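Local coordinates for antifreeze protein (PDB 6EIO), which binds ice through two faces of its surface and so probably limits or shapes ice growth around the bacterium that makes it, at residues 134-139 with 162-167; 40-45 with 216-221; 155-160 with 182-187; 30-35 with 87-92; 17-22 with 104-109. One frame throughout, in Å; residues are numbered along the deposited sequence.

Overall arrangement
Interaction 5 is the first to open along the chain: the N-terminal tail 17-22 lies against 104-109 at one end of the fold. Within the loop it closes falls interaction 4, where 30-35, just ahead of the first strand, meets the helix at 87-92. Interaction 2 pairs 40-45 with 216-221, crosses both of these and encloses the other two; it touches interaction 4 through Lys87. Interactions 1 and 3 cross each other, 134-139 with 162-167 and 155-160 with 182-187 each joining successive coils of a beta-solenoid, with centres 16 Å apart. Interaction 2 alone sets an early strand beside a late one, whereas interactions 4 and 5 fix the N-terminal region to the helix and to the solenoid's end.

Interaction 1 (134-139 with 162-167); sequences DVTFDA and KVLLSG. With SO4 (sulfate ion), chain C.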
# COMPACT_ATOMS: atom_id res chain seq x y z
N ASP A 134 -14.41 9.07 2.28
CA ASP A 134 -13.68 7.82 2.41
C ASP A 134 -13.84 7.01 1.13
O ASP A 134 -14.81 7.19 0.41
CB ASP A 134 -14.23 7.02 3.59
CG ASP A 134 -14.17 7.80 4.88
OD1 ASP A 134 -13.13 8.43 5.14
OD2 ASP A 134 -15.18 7.79 5.63
N VAL A 135 -12.90 6.12 0.85
CA VAL A 135 -13.05 5.21 -0.28
C VAL A 135 -13.35 3.82 0.27
O VAL A 135 -12.72 3.37 1.23
CB VAL A 135 -11.82 5.24 -1.22
CG1 VAL A 135 -10.52 4.78 -0.49
CG2 VAL A 135 -12.10 4.41 -2.49
N THR A 136 -14.34 3.16 -0.34
CA THR A 136 -14.76 1.83 0.10
C THR A 136 -14.44 0.81 -0.98
O THR A 136 -14.80 1.01 -2.14
CB THR A 136 -16.26 1.83 0.40
OG1 THR A 136 -16.53 2.76 1.45
CG2 THR A 136 -16.73 0.46 0.85
N PHE A 137 -13.78 -0.27 -0.58
CA PHE A 137 -13.59 -1.43 -1.44
C PHE A 137 -14.65 -2.45 -1.05
O PHE A 137 -14.73 -2.84 0.11
CB PHE A 137 -12.18 -2.00 -1.25
CG PHE A 137 -11.13 -1.10 -1.83
CD1 PHE A 137 -10.62 -0.02 -1.14
CD2 PHE A 137 -10.66 -1.33 -3.10
CE1 PHE A 137 -9.70 0.81 -1.74
CE2 PHE A 137 -9.72 -0.51 -3.67
CZ PHE A 137 -9.24 0.57 -3.00
N ASP A 138 -15.47 -2.84 -2.03
CA ASP A 138 -16.62 -3.70 -1.77
C ASP A 138 -16.48 -4.95 -2.63
O ASP A 138 -16.47 -4.87 -3.86
CB ASP A 138 -17.91 -2.93 -2.07
CG ASP A 138 -19.17 -3.62 -1.56
OD1 ASP A 138 -19.23 -4.87 -1.62
OD2 ASP A 138 -20.09 -2.86 -1.14
N ALA A 139 -16.29 -6.09 -1.96
CA ALA A 139 -16.05 -7.36 -2.64
C ALA A 139 -17.34 -8.09 -3.01
O ALA A 139 -17.28 -9.20 -3.56
CB ALA A 139 -15.16 -8.28 -1.80
N LYS A 162 -10.24 7.66 5.16
CA LYS A 162 -10.23 6.23 5.44
C LYS A 162 -10.38 5.43 4.17
O LYS A 162 -11.12 5.80 3.25
CB LYS A 162 -11.36 5.83 6.39
CG LYS A 162 -11.43 6.71 7.65
CD LYS A 162 -12.69 6.49 8.45
CE LYS A 162 -12.83 7.53 9.56
NZ LYS A 162 -14.14 7.41 10.24
N VAL A 163 -9.71 4.27 4.16
CA VAL A 163 -10.00 3.16 3.26
C VAL A 163 -10.85 2.17 4.05
O VAL A 163 -10.40 1.65 5.08
CB VAL A 163 -8.73 2.48 2.74
CG1 VAL A 163 -9.10 1.29 1.87
CG2 VAL A 163 -7.88 3.49 1.96
N LEU A 164 -12.07 1.94 3.57
CA LEU A 164 -13.04 1.09 4.22
C LEU A 164 -13.24 -0.19 3.41
O LEU A 164 -13.07 -0.19 2.19
CB LEU A 164 -14.37 1.84 4.38
CG LEU A 164 -14.27 3.13 5.18
CD1 LEU A 164 -15.60 3.87 5.16
CD2 LEU A 164 -13.82 2.88 6.62
N LEU A 165 -13.65 -1.24 4.11
CA LEU A 165 -13.92 -2.54 3.51
C LEU A 165 -15.39 -2.88 3.70
O LEU A 165 -15.92 -2.75 4.81
CB LEU A 165 -13.08 -3.63 4.19
CG LEU A 165 -11.57 -3.40 4.17
CD1 LEU A 165 -10.89 -4.45 5.07
CD2 LEU A 165 -11.00 -3.44 2.79
N SER A 166 -16.02 -3.36 2.63
CA SER A 166 -17.39 -3.83 2.67
C SER A 166 -17.51 -5.10 1.85
O SER A 166 -16.65 -5.42 1.02
CB SER A 166 -18.36 -2.78 2.10
OG SER A 166 -18.54 -1.69 2.97
N GLY A 167 -18.61 -5.81 2.06
CA GLY A 167 -18.89 -6.97 1.24
C GLY A 167 -17.84 -8.05 1.33
O GLY A 167 -17.67 -8.83 0.39
S SO4 C . -20.25 -4.46 5.38
O1 SO4 C . -20.38 -5.17 4.13
O2 SO4 C . -19.81 -3.06 5.21
O3 SO4 C . -21.52 -4.50 6.08
O4 SO4 C . -19.25 -5.15 6.18
O HOH W 1 -15.95 8.00 8.19
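Phe137 and Leu164 hold the middle of a regular parallel pairing between strands 135-138 and 163-166, whose short axes run 28° apart. The backbone bonds zigzag across the gap. Val135 gives its N-H to Lys162 O and accepts Leu164 N on its carbonyl oxygen, the latter bond at 2.8 Å from Leu164 N to Val135 O and nearly straight. Phe137 N then meets Leu164 O, Ser166 N meets Phe137 O, and Ala139 N closes the series on Ser166 O, while CA-H groups such as that of Thr136 add weaker contacts to the same carbonyls.

Polar side chains gather at the two ends. Asp134 lies alongside Lys162, its OD1 receiving a weak, bent bond of 3.0 Å from Lys162 N. The charged ends do not touch, with Asp134 OD2 and Lys162 NZ 4.7 Å apart, but one water bridges them, donating to OD2 and accepting from NZ. At the other end a sulfate ion, probably from the crystallisation liquor, is bound by Ser166 OG, 2.9 Å from its O2, and by Gly167 N, 2.8 Å from its O1. Asp138 OD1 turns instead to Leu140 N.

Apolar contact is made on the inner face. Val163 CG1, anti to its own backbone N (chi1 177°), reaches Phe137 CD1 at 3.6 Å, meeting the ring obliquely. The ring also packs against Phe147 and Trp176, which belong to the interior. Outside, Leu164 CD1 covers Asp134 CB. Parallel strands of neighbouring coils stacked in register, here with Phe137, Val135 and Val163 turned to the interior, are characteristic of a beta-solenoid, the fold of this ice-binding family.

Interaction 2 (40-45 with 216-221); sequences AGSSVT and NGAVTM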
# COMPACT_ATOMS: atom_id res chain seq x y z
N ALA A 40 11.94 0.15 2.51
CA ALA A 40 12.41 1.33 1.81
C ALA A 40 13.69 1.02 1.04
O ALA A 40 14.35 -0.01 1.26
CB ALA A 40 12.66 2.48 2.79
N GLY A 41 14.05 1.95 0.16
CA GLY A 41 15.27 1.85 -0.61
C GLY A 41 16.39 2.75 -0.11
O GLY A 41 17.50 2.27 0.15
N SER A 42 16.13 4.04 0.03
CA SER A 42 17.20 4.97 0.32
C SER A 42 17.43 5.18 1.81
O SER A 42 18.59 5.24 2.25
CB SER A 42 16.94 6.31 -0.39
OG SER A 42 15.71 6.87 0.02
N SER A 43 16.36 5.32 2.60
CA SER A 43 16.47 5.52 4.04
C SER A 43 15.08 5.37 4.65
O SER A 43 14.07 5.34 3.95
CB SER A 43 17.04 6.90 4.38
OG SER A 43 16.16 7.93 4.00
N VAL A 44 15.07 5.28 5.97
CA VAL A 44 13.85 5.34 6.77
C VAL A 44 14.05 6.41 7.83
O VAL A 44 15.09 6.44 8.49
CB VAL A 44 13.54 3.99 7.45
CG1 VAL A 44 12.32 4.12 8.35
CG2 VAL A 44 13.32 2.91 6.39
N THR A 45 13.05 7.25 8.02
CA THR A 45 13.09 8.26 9.07
C THR A 45 11.80 8.20 9.86
O THR A 45 10.72 8.26 9.27
CB THR A 45 13.26 9.68 8.49
OG1 THR A 45 14.48 9.76 7.74
CG2 THR A 45 13.31 10.73 9.59
N ASN A 216 12.75 2.91 -4.48
CA ASN A 216 14.00 3.64 -4.62
C ASN A 216 14.16 4.77 -3.64
O ASN A 216 15.30 5.22 -3.41
CB ASN A 216 14.15 4.12 -6.06
CG ASN A 216 14.27 2.96 -7.02
OD1 ASN A 216 14.77 1.88 -6.66
ND2 ASN A 216 13.78 3.14 -8.23
N GLY A 217 13.08 5.24 -3.03
CA GLY A 217 13.12 6.33 -2.09
C GLY A 217 12.95 5.90 -0.66
O GLY A 217 13.31 4.78 -0.26
N ALA A 218 12.43 6.82 0.13
CA ALA A 218 12.45 6.72 1.58
C ALA A 218 11.05 6.50 2.12
O ALA A 218 10.06 6.96 1.53
CB ALA A 218 12.98 8.02 2.18
N VAL A 219 10.97 5.87 3.28
CA VAL A 219 9.75 5.85 4.07
C VAL A 219 9.95 6.77 5.28
O VAL A 219 10.89 6.60 6.05
CB VAL A 219 9.33 4.44 4.50
CG1 VAL A 219 8.08 4.51 5.37
CG2 VAL A 219 9.03 3.60 3.27
N THR A 220 9.04 7.73 5.41
CA THR A 220 9.03 8.69 6.50
C THR A 220 7.76 8.47 7.32
O THR A 220 6.67 8.35 6.76
CB THR A 220 9.07 10.13 5.96
OG1 THR A 220 10.24 10.29 5.15
CG2 THR A 220 9.09 11.16 7.06
N MET A 221 7.93 8.40 8.64
CA MET A 221 6.86 8.06 9.56
C MET A 221 6.86 9.05 10.72
O MET A 221 7.90 9.56 11.14
CB MET A 221 7.06 6.62 10.08
CG MET A 221 6.86 5.55 9.00
SD MET A 221 7.47 3.92 9.50
CE MET A 221 9.22 4.23 9.46
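Gly217 O is gripped by two consecutive amides of the facing segment, Gly41 N at 3.0 Å and Ser42 N at 2.9 Å. The two come from different directions: Gly41 N lies nearly in line with the carbonyl bond, whereas Ser42 N stands well above the carbonyl plane, 53° out of it, although its N-H points almost straight at the oxygen. The turn at 41-42 is thereby clasped to the backbone that leads into strand 219-222. Farther on the pairing becomes that of a regular parallel sheet. Val219 N reaches Ser43 O, Thr45 N reaches Val219 O at 3.0 Å, and Met221 N reaches Thr45 O at 2.9 Å. This pairing sets an early strand beside one formed some 170 residues later, the discontinuous strand order that distinguishes the solenoid of this ice-binding family from one wound in simple succession. Val44 and Val219, paired in register, both face inward. Val219 CG2, anti to the carbonyl carbon of its residue, touches Ala40 CB at 3.8 Å. On the outer face Thr45 and Thr220 are neighbours, and Ala218 CB lies 3.7 Å from Ser43 OG. Ala218 N is bonded to Ser199 OG, while Val44 makes backbone bonds to Ser63 and Gly65.

Interaction 3 (155-160 with 182-187); sequences LTTTPG and ASFGTT
Leu155 and Ala182 begin a short parallel pairing in which strands 155-157 and 182-184 run 10° apart, their axes 4.7 Å from each other. Ser183 N bonds to Leu155 O at 2.9 Å, and Thr157 N returns the link to Ser183 O at 3.0 Å. Past Thr157 the pairing gives way to turns, which remain coupled: Gly160 N bonds to Thr186 O at 2.8 Å, and Pro159 CA rests against that same carbonyl oxygen.

Where the strands end, a side chain takes over part of the backbone's work. Thr157 has its hydroxyl between the backbone N and the carbonyl carbon (chi1 63°), which sets OG1 3.0 Å from Gly185 N to accept its hydrogen. The same N-H makes only a weak, bent bond to Thr157 O. OG1 is also hydrogen-bonded to Thr188 OG1, so this buried hydroxyl links both turns, and Thr188 OG1 bonds in addition to Gly185 O.

The ring of Phe184 lies on the inner face, met at two points of its edge. Thr157 OG1 is near its plane by CD1, and Leu155 CD2 comes to 4.0 Å from CZ. Leu155 CG stands anti to the backbone N (chi1 171°), carrying the branch across to the ring. Leu155 CB also touches Ala182 CB, at 4.1 Å.

Phe190 and Phe202 continue the aromatic core from Phe184, and Leu155 packs on Trp176 and Val178 of strand 174-178. Strand 128-130 flanks 155-157 on one side, and strand 200-202 flanks 182-184 on the other, all within one parallel face of the solenoid.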
# COMPACT_ATOMS: atom_id res chain seq x y z
N LEU A 155 -0.09 9.34 -5.02
CA LEU A 155 -1.23 8.89 -4.24
C LEU A 155 -1.22 9.65 -2.92
O LEU A 155 -0.22 9.57 -2.19
CB LEU A 155 -1.11 7.38 -3.96
CG LEU A 155 -2.12 6.80 -2.97
CD1 LEU A 155 -3.55 6.95 -3.45
CD2 LEU A 155 -1.79 5.32 -2.73
N THR A 156 -2.30 10.36 -2.59
CA THR A 156 -2.31 11.17 -1.38
C THR A 156 -3.66 11.10 -0.70
O THR A 156 -4.69 10.79 -1.30
CB THR A 156 -1.96 12.64 -1.64
OG1 THR A 156 -2.96 13.21 -2.47
CG2 THR A 156 -0.59 12.76 -2.25
N THR A 157 -3.63 11.43 0.60
CA THR A 157 -4.85 11.63 1.36
C THR A 157 -4.72 12.90 2.20
O THR A 157 -3.65 13.24 2.69
CB THR A 157 -5.16 10.44 2.29
OG1 THR A 157 -4.12 10.32 3.26
CG2 THR A 157 -5.26 9.14 1.51
N THR A 158 -5.85 13.56 2.42
CA THR A 158 -5.92 14.63 3.41
C THR A 158 -6.09 14.00 4.80
O THR A 158 -6.32 12.80 4.95
CB THR A 158 -7.09 15.57 3.12
OG1 THR A 158 -8.25 14.77 2.97
CG2 THR A 158 -6.87 16.41 1.87
N PRO A 159 -6.02 14.81 5.84
CA PRO A 159 -6.18 14.27 7.19
C PRO A 159 -7.48 13.52 7.41
O PRO A 159 -8.56 13.94 6.96
CB PRO A 159 -6.08 15.53 8.07
CG PRO A 159 -5.12 16.41 7.31
CD PRO A 159 -5.56 16.22 5.87
N GLY A 160 -7.38 12.41 8.14
CA GLY A 160 -8.55 11.72 8.63
C GLY A 160 -9.31 10.89 7.63
O GLY A 160 -10.36 10.35 7.98
N ALA A 182 3.86 8.53 -2.47
CA ALA A 182 2.60 8.59 -1.74
C ALA A 182 2.77 9.37 -0.45
O ALA A 182 3.81 9.30 0.21
CB ALA A 182 2.09 7.19 -1.42
N SER A 183 1.72 10.11 -0.07
CA SER A 183 1.73 10.87 1.18
C SER A 183 0.35 10.79 1.83
O SER A 183 -0.67 11.18 1.25
CB SER A 183 2.17 12.31 0.94
OG SER A 183 2.66 12.92 2.13
N PHE A 184 0.35 10.31 3.07
CA PHE A 184 -0.87 10.07 3.82
C PHE A 184 -1.00 11.08 4.95
O PHE A 184 -0.14 11.16 5.83
CB PHE A 184 -0.88 8.63 4.34
CG PHE A 184 -0.79 7.64 3.21
CD1 PHE A 184 -1.87 7.45 2.36
CD2 PHE A 184 0.40 6.96 2.94
CE1 PHE A 184 -1.78 6.59 1.29
CE2 PHE A 184 0.48 6.08 1.86
CZ PHE A 184 -0.61 5.90 1.04
N GLY A 185 -2.08 11.85 4.91
CA GLY A 185 -2.26 12.91 5.89
C GLY A 185 -2.51 12.38 7.29
O GLY A 185 -2.84 11.21 7.50
N THR A 186 -2.35 13.27 8.26
CA THR A 186 -2.51 12.91 9.67
C THR A 186 -3.79 12.12 9.88
O THR A 186 -4.84 12.44 9.31
CB THR A 186 -2.56 14.16 10.57
OG1 THR A 186 -3.60 15.03 10.12
CG2 THR A 186 -1.22 14.89 10.58
N THR A 187 -3.70 11.08 10.70
CA THR A 187 -4.79 10.20 11.12
C THR A 187 -5.53 9.50 9.99
O THR A 187 -6.58 8.89 10.23
CB THR A 187 -5.78 10.83 12.12
OG1 THR A 187 -6.65 11.75 11.46
CG2 THR A 187 -5.06 11.49 13.26

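Interaction 4 (30-35 with 87-92); sequences LGSANN and KLDITT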
# COMPACT_ATOMS: atom_id res chain seq x y z
N LEU A 30 4.03 -11.05 -3.95
CA LEU A 30 4.99 -10.16 -3.31
C LEU A 30 6.27 -10.88 -2.93
O LEU A 30 7.22 -10.24 -2.46
CB LEU A 30 4.38 -9.52 -2.05
CG LEU A 30 3.10 -8.73 -2.30
CD1 LEU A 30 2.56 -8.23 -0.96
CD2 LEU A 30 3.28 -7.58 -3.28
N GLY A 31 6.32 -12.19 -3.11
CA GLY A 31 7.54 -12.91 -2.81
C GLY A 31 8.00 -12.68 -1.38
O GLY A 31 7.22 -12.75 -0.41
N SER A 32 9.30 -12.42 -1.25
CA SER A 32 9.91 -12.27 0.06
C SER A 32 9.51 -10.97 0.76
O SER A 32 9.93 -10.75 1.90
CB SER A 32 11.43 -12.40 -0.09
OG SER A 32 11.93 -11.42 -0.96
N ALA A 33 8.69 -10.12 0.14
CA ALA A 33 8.14 -8.97 0.83
C ALA A 33 6.92 -9.30 1.67
O ALA A 33 6.48 -8.42 2.41
CB ALA A 33 7.80 -7.85 -0.15
N ASN A 34 6.38 -10.53 1.62
CA ASN A 34 5.05 -10.72 2.20
C ASN A 34 5.00 -10.51 3.71
O ASN A 34 3.95 -10.13 4.24
CB ASN A 34 4.41 -12.07 1.84
CG ASN A 34 2.88 -11.97 1.75
OD1 ASN A 34 2.36 -11.28 0.87
ND2 ASN A 34 2.16 -12.62 2.66
N ASN A 35 6.08 -10.79 4.44
CA ASN A 35 6.06 -10.65 5.89
C ASN A 35 6.59 -9.31 6.36
O ASN A 35 6.68 -9.08 7.58
CB ASN A 35 6.76 -11.85 6.54
CG ASN A 35 5.98 -13.12 6.32
OD1 ASN A 35 4.81 -13.18 6.64
ND2 ASN A 35 6.63 -14.17 5.83
N LYS A 87 13.74 -6.54 -2.12
CA LYS A 87 13.77 -5.45 -3.12
C LYS A 87 13.56 -5.99 -4.52
O LYS A 87 12.81 -5.40 -5.31
CB LYS A 87 15.08 -4.66 -3.07
CG LYS A 87 15.38 -3.97 -1.75
CD LYS A 87 14.27 -3.09 -1.21
CE LYS A 87 13.80 -2.00 -2.19
NZ LYS A 87 14.95 -1.22 -2.79
N LEU A 88 14.21 -7.10 -4.86
CA LEU A 88 14.00 -7.71 -6.17
C LEU A 88 12.54 -8.09 -6.34
O LEU A 88 11.94 -7.91 -7.41
CB LEU A 88 14.88 -8.96 -6.33
CG LEU A 88 16.39 -8.71 -6.31
CD1 LEU A 88 17.14 -10.04 -6.24
CD2 LEU A 88 16.82 -7.92 -7.54
N ASP A 89 11.94 -8.62 -5.28
CA ASP A 89 10.57 -9.12 -5.36
C ASP A 89 9.55 -7.98 -5.41
O ASP A 89 8.50 -8.14 -6.06
CB ASP A 89 10.30 -10.11 -4.22
CG ASP A 89 11.13 -11.37 -4.35
OD1 ASP A 89 11.78 -11.60 -5.40
OD2 ASP A 89 11.11 -12.16 -3.38
N ILE A 90 9.84 -6.83 -4.78
CA ILE A 90 8.92 -5.70 -4.94
C ILE A 90 9.07 -5.05 -6.31
O ILE A 90 8.09 -4.53 -6.84
CB ILE A 90 8.90 -4.69 -3.77
CG1 ILE A 90 10.14 -3.85 -3.67
CG2 ILE A 90 8.56 -5.41 -2.47
CD1 ILE A 90 10.01 -2.72 -2.65
N THR A 91 10.26 -5.10 -6.92
CA THR A 91 10.36 -4.68 -8.32
C THR A 91 9.50 -5.57 -9.21
O THR A 91 8.73 -5.08 -10.04
CB THR A 91 11.82 -4.70 -8.75
OG1 THR A 91 12.49 -3.68 -8.00
CG2 THR A 91 11.96 -4.45 -10.26
N THR A 92 9.58 -6.89 -9.00
CA THR A 92 8.74 -7.80 -9.77
C THR A 92 7.26 -7.48 -9.58
O THR A 92 6.49 -7.41 -10.54
CB THR A 92 9.06 -9.24 -9.34
OG1 THR A 92 10.42 -9.50 -9.65
CG2 THR A 92 8.13 -10.26 -10.00
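Gly31 and Asp89 have the closest CA atoms of the two segments, 5.5 Å apart, where a loop with a short 3-10 turn beginning at Ser32 comes up against the helix. Asp89 carries the polar contact. Its CB lies 3.5 Å from Leu30 O, and its carboxylate extends over the turn so that OD2 accepts from Ser32 N at 2.8 Å, a nearly straight bond (171°) that uses the lone pair turned away from the other oxygen. Ser32 OG adds a second bond to OD2, at 2.7 Å and from above the carboxylate plane, but the serine was modelled in two conformers and this bond is less certain than that of the backbone. OD1 is held by Gln85 NE2, one helical turn earlier. In this family a single long helix lies alongside the beta-solenoid, here 81-99, and the loop before strand 36-40 is bound to its flank. The apolar half of the contact faces the solenoid: Ala33 CB presses on Ile90 CG2 at 3.5 Å, tight for two methyl carbons. Ile90 CG2 stands anti to the carbonyl carbon of its residue, with CG1 leading away from the loop (chi1 71°). Both residues touch Ile39, and Ile90 also rests on Leu213 of strand 207-214.

Interaction 5 (17-22 with 104-109); sequences VIPLQT and DMVTIS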
# COMPACT_ATOMS: atom_id res chain seq x y z
N VAL A 17 -19.56 7.24 -12.06
CA VAL A 17 -20.25 5.97 -11.95
C VAL A 17 -19.29 4.84 -12.31
O VAL A 17 -18.79 4.78 -13.44
CB VAL A 17 -21.52 5.93 -12.81
CG1 VAL A 17 -22.21 4.63 -12.64
CG2 VAL A 17 -22.47 7.09 -12.45
N ILE A 18 -19.09 3.92 -11.38
CA ILE A 18 -18.11 2.83 -11.50
C ILE A 18 -18.82 1.57 -12.01
O ILE A 18 -19.68 1.03 -11.29
CB ILE A 18 -17.46 2.54 -10.13
CG1 ILE A 18 -16.78 3.80 -9.56
CG2 ILE A 18 -16.49 1.37 -10.21
CD1 ILE A 18 -15.59 4.26 -10.36
N PRO A 19 -18.49 1.05 -13.21
CA PRO A 19 -19.15 -0.18 -13.68
C PRO A 19 -18.57 -1.39 -12.95
O PRO A 19 -17.57 -1.31 -12.23
CB PRO A 19 -18.83 -0.22 -15.17
CG PRO A 19 -17.51 0.43 -15.27
CD PRO A 19 -17.51 1.53 -14.20
N LEU A 20 -19.24 -2.53 -13.13
CA LEU A 20 -18.83 -3.78 -12.51
C LEU A 20 -18.06 -4.63 -13.51
O LEU A 20 -18.59 -5.03 -14.55
CB LEU A 20 -20.05 -4.53 -11.98
CG LEU A 20 -19.73 -5.79 -11.18
CD1 LEU A 20 -18.76 -5.51 -10.02
CD2 LEU A 20 -21.04 -6.36 -10.65
N GLN A 21 -16.80 -4.89 -13.19
CA GLN A 21 -15.91 -5.64 -14.07
C GLN A 21 -16.18 -7.14 -13.99
O GLN A 21 -16.62 -7.67 -12.97
CB GLN A 21 -14.45 -5.35 -13.69
CG GLN A 21 -14.09 -3.89 -13.91
CD GLN A 21 -12.67 -3.57 -13.49
OE1 GLN A 21 -11.74 -4.31 -13.80
NE2 GLN A 21 -12.49 -2.44 -12.83
N THR A 22 -15.88 -7.82 -15.10
CA THR A 22 -15.94 -9.27 -15.12
C THR A 22 -14.57 -9.92 -15.05
O THR A 22 -14.46 -11.02 -14.50
CB THR A 22 -16.64 -9.80 -16.38
OG1 THR A 22 -15.97 -9.30 -17.55
CG2 THR A 22 -18.11 -9.41 -16.38
N ASP A 104 -12.07 -4.55 -19.82
CA ASP A 104 -13.07 -3.95 -18.96
C ASP A 104 -12.47 -3.17 -17.79
O ASP A 104 -13.19 -2.81 -16.86
CB ASP A 104 -14.06 -5.01 -18.47
CG ASP A 104 -13.38 -6.17 -17.72
OD1 ASP A 104 -12.20 -6.46 -17.98
OD2 ASP A 104 -14.03 -6.81 -16.87
N MET A 105 -11.17 -2.86 -17.83
CA MET A 105 -10.61 -2.06 -16.75
C MET A 105 -11.23 -0.67 -16.74
O MET A 105 -11.75 -0.18 -17.74
CB MET A 105 -9.10 -1.97 -16.90
CG MET A 105 -8.66 -0.99 -17.93
SD MET A 105 -6.87 -0.90 -17.94
CE MET A 105 -6.39 -2.21 -18.91
N VAL A 106 -11.17 -0.04 -15.57
CA VAL A 106 -11.85 1.22 -15.33
C VAL A 106 -10.84 2.32 -15.07
O VAL A 106 -9.96 2.17 -14.22
CB VAL A 106 -12.86 1.05 -14.19
CG1 VAL A 106 -13.44 2.37 -13.74
CG2 VAL A 106 -13.97 0.11 -14.63
N THR A 107 -11.01 3.44 -15.75
CA THR A 107 -10.22 4.63 -15.48
C THR A 107 -10.87 5.45 -14.37
O THR A 107 -12.08 5.71 -14.37
CB THR A 107 -10.02 5.45 -16.74
OG1 THR A 107 -11.29 5.82 -17.26
CG2 THR A 107 -9.27 4.64 -17.75
N ILE A 108 -10.06 5.83 -13.40
CA ILE A 108 -10.43 6.71 -12.29
C ILE A 108 -9.25 7.63 -12.08
O ILE A 108 -8.11 7.19 -12.24
CB ILE A 108 -10.70 5.95 -10.92
CG1 ILE A 108 -9.49 5.10 -10.49
CG2 ILE A 108 -11.99 5.13 -10.97
CD1 ILE A 108 -9.64 4.44 -9.11
N SER A 109 -9.47 8.84 -11.59
CA SER A 109 -8.35 9.71 -11.24
C SER A 109 -8.84 10.76 -10.26
O SER A 109 -10.04 10.93 -10.04
CB SER A 109 -7.72 10.35 -12.46
OG SER A 109 -8.64 11.25 -13.04
O HOH W 2 -10.62 -5.43 -15.74
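Gln21 reaches across from the N-terminal tail to Asp104 and Val106, touching them along its whole length. Its CB begins 3.5 Å from Asp104 OD2. CG then passes over the backbone, 3.3 Å from Asp104 O, and CD follows beside the same oxygen. The chain is extended beyond CG (chi2 178°), which carries the amide past Asp104 to the valine. At the tip the two branches part: NE2 lies 3.5 Å from Val106 CG2, while OE1 lies near Asp104 O and Met105 CA and accepts a hydrogen bond from Leu121 N in strand 120-124. The amide oxygen is therefore tied to the coil that follows. Here the tail, without helix or strand of its own, folds across the start of strand 106-107, next to the end of the beta-solenoid, and runs roughly against its direction. Asp104 also holds the tail by its carboxylate. Its OD2 is met almost along the C-O axis by Thr22 N at 2.8 Å, and its OD1 is bonded to Thr23 OG1, so the carboxylate grips two successive residues. Apolar contacts complete the interface. Pro19 CG meets Val106 CG2 at 3.6 Å, so that this one methyl is touched by both proline and glutamine. Ile18 CD1 crosses to Ile108 CG2 at 3.8 Å, and both isoleucines lean on Tyr122 of the adjoining strand, as does Gln21.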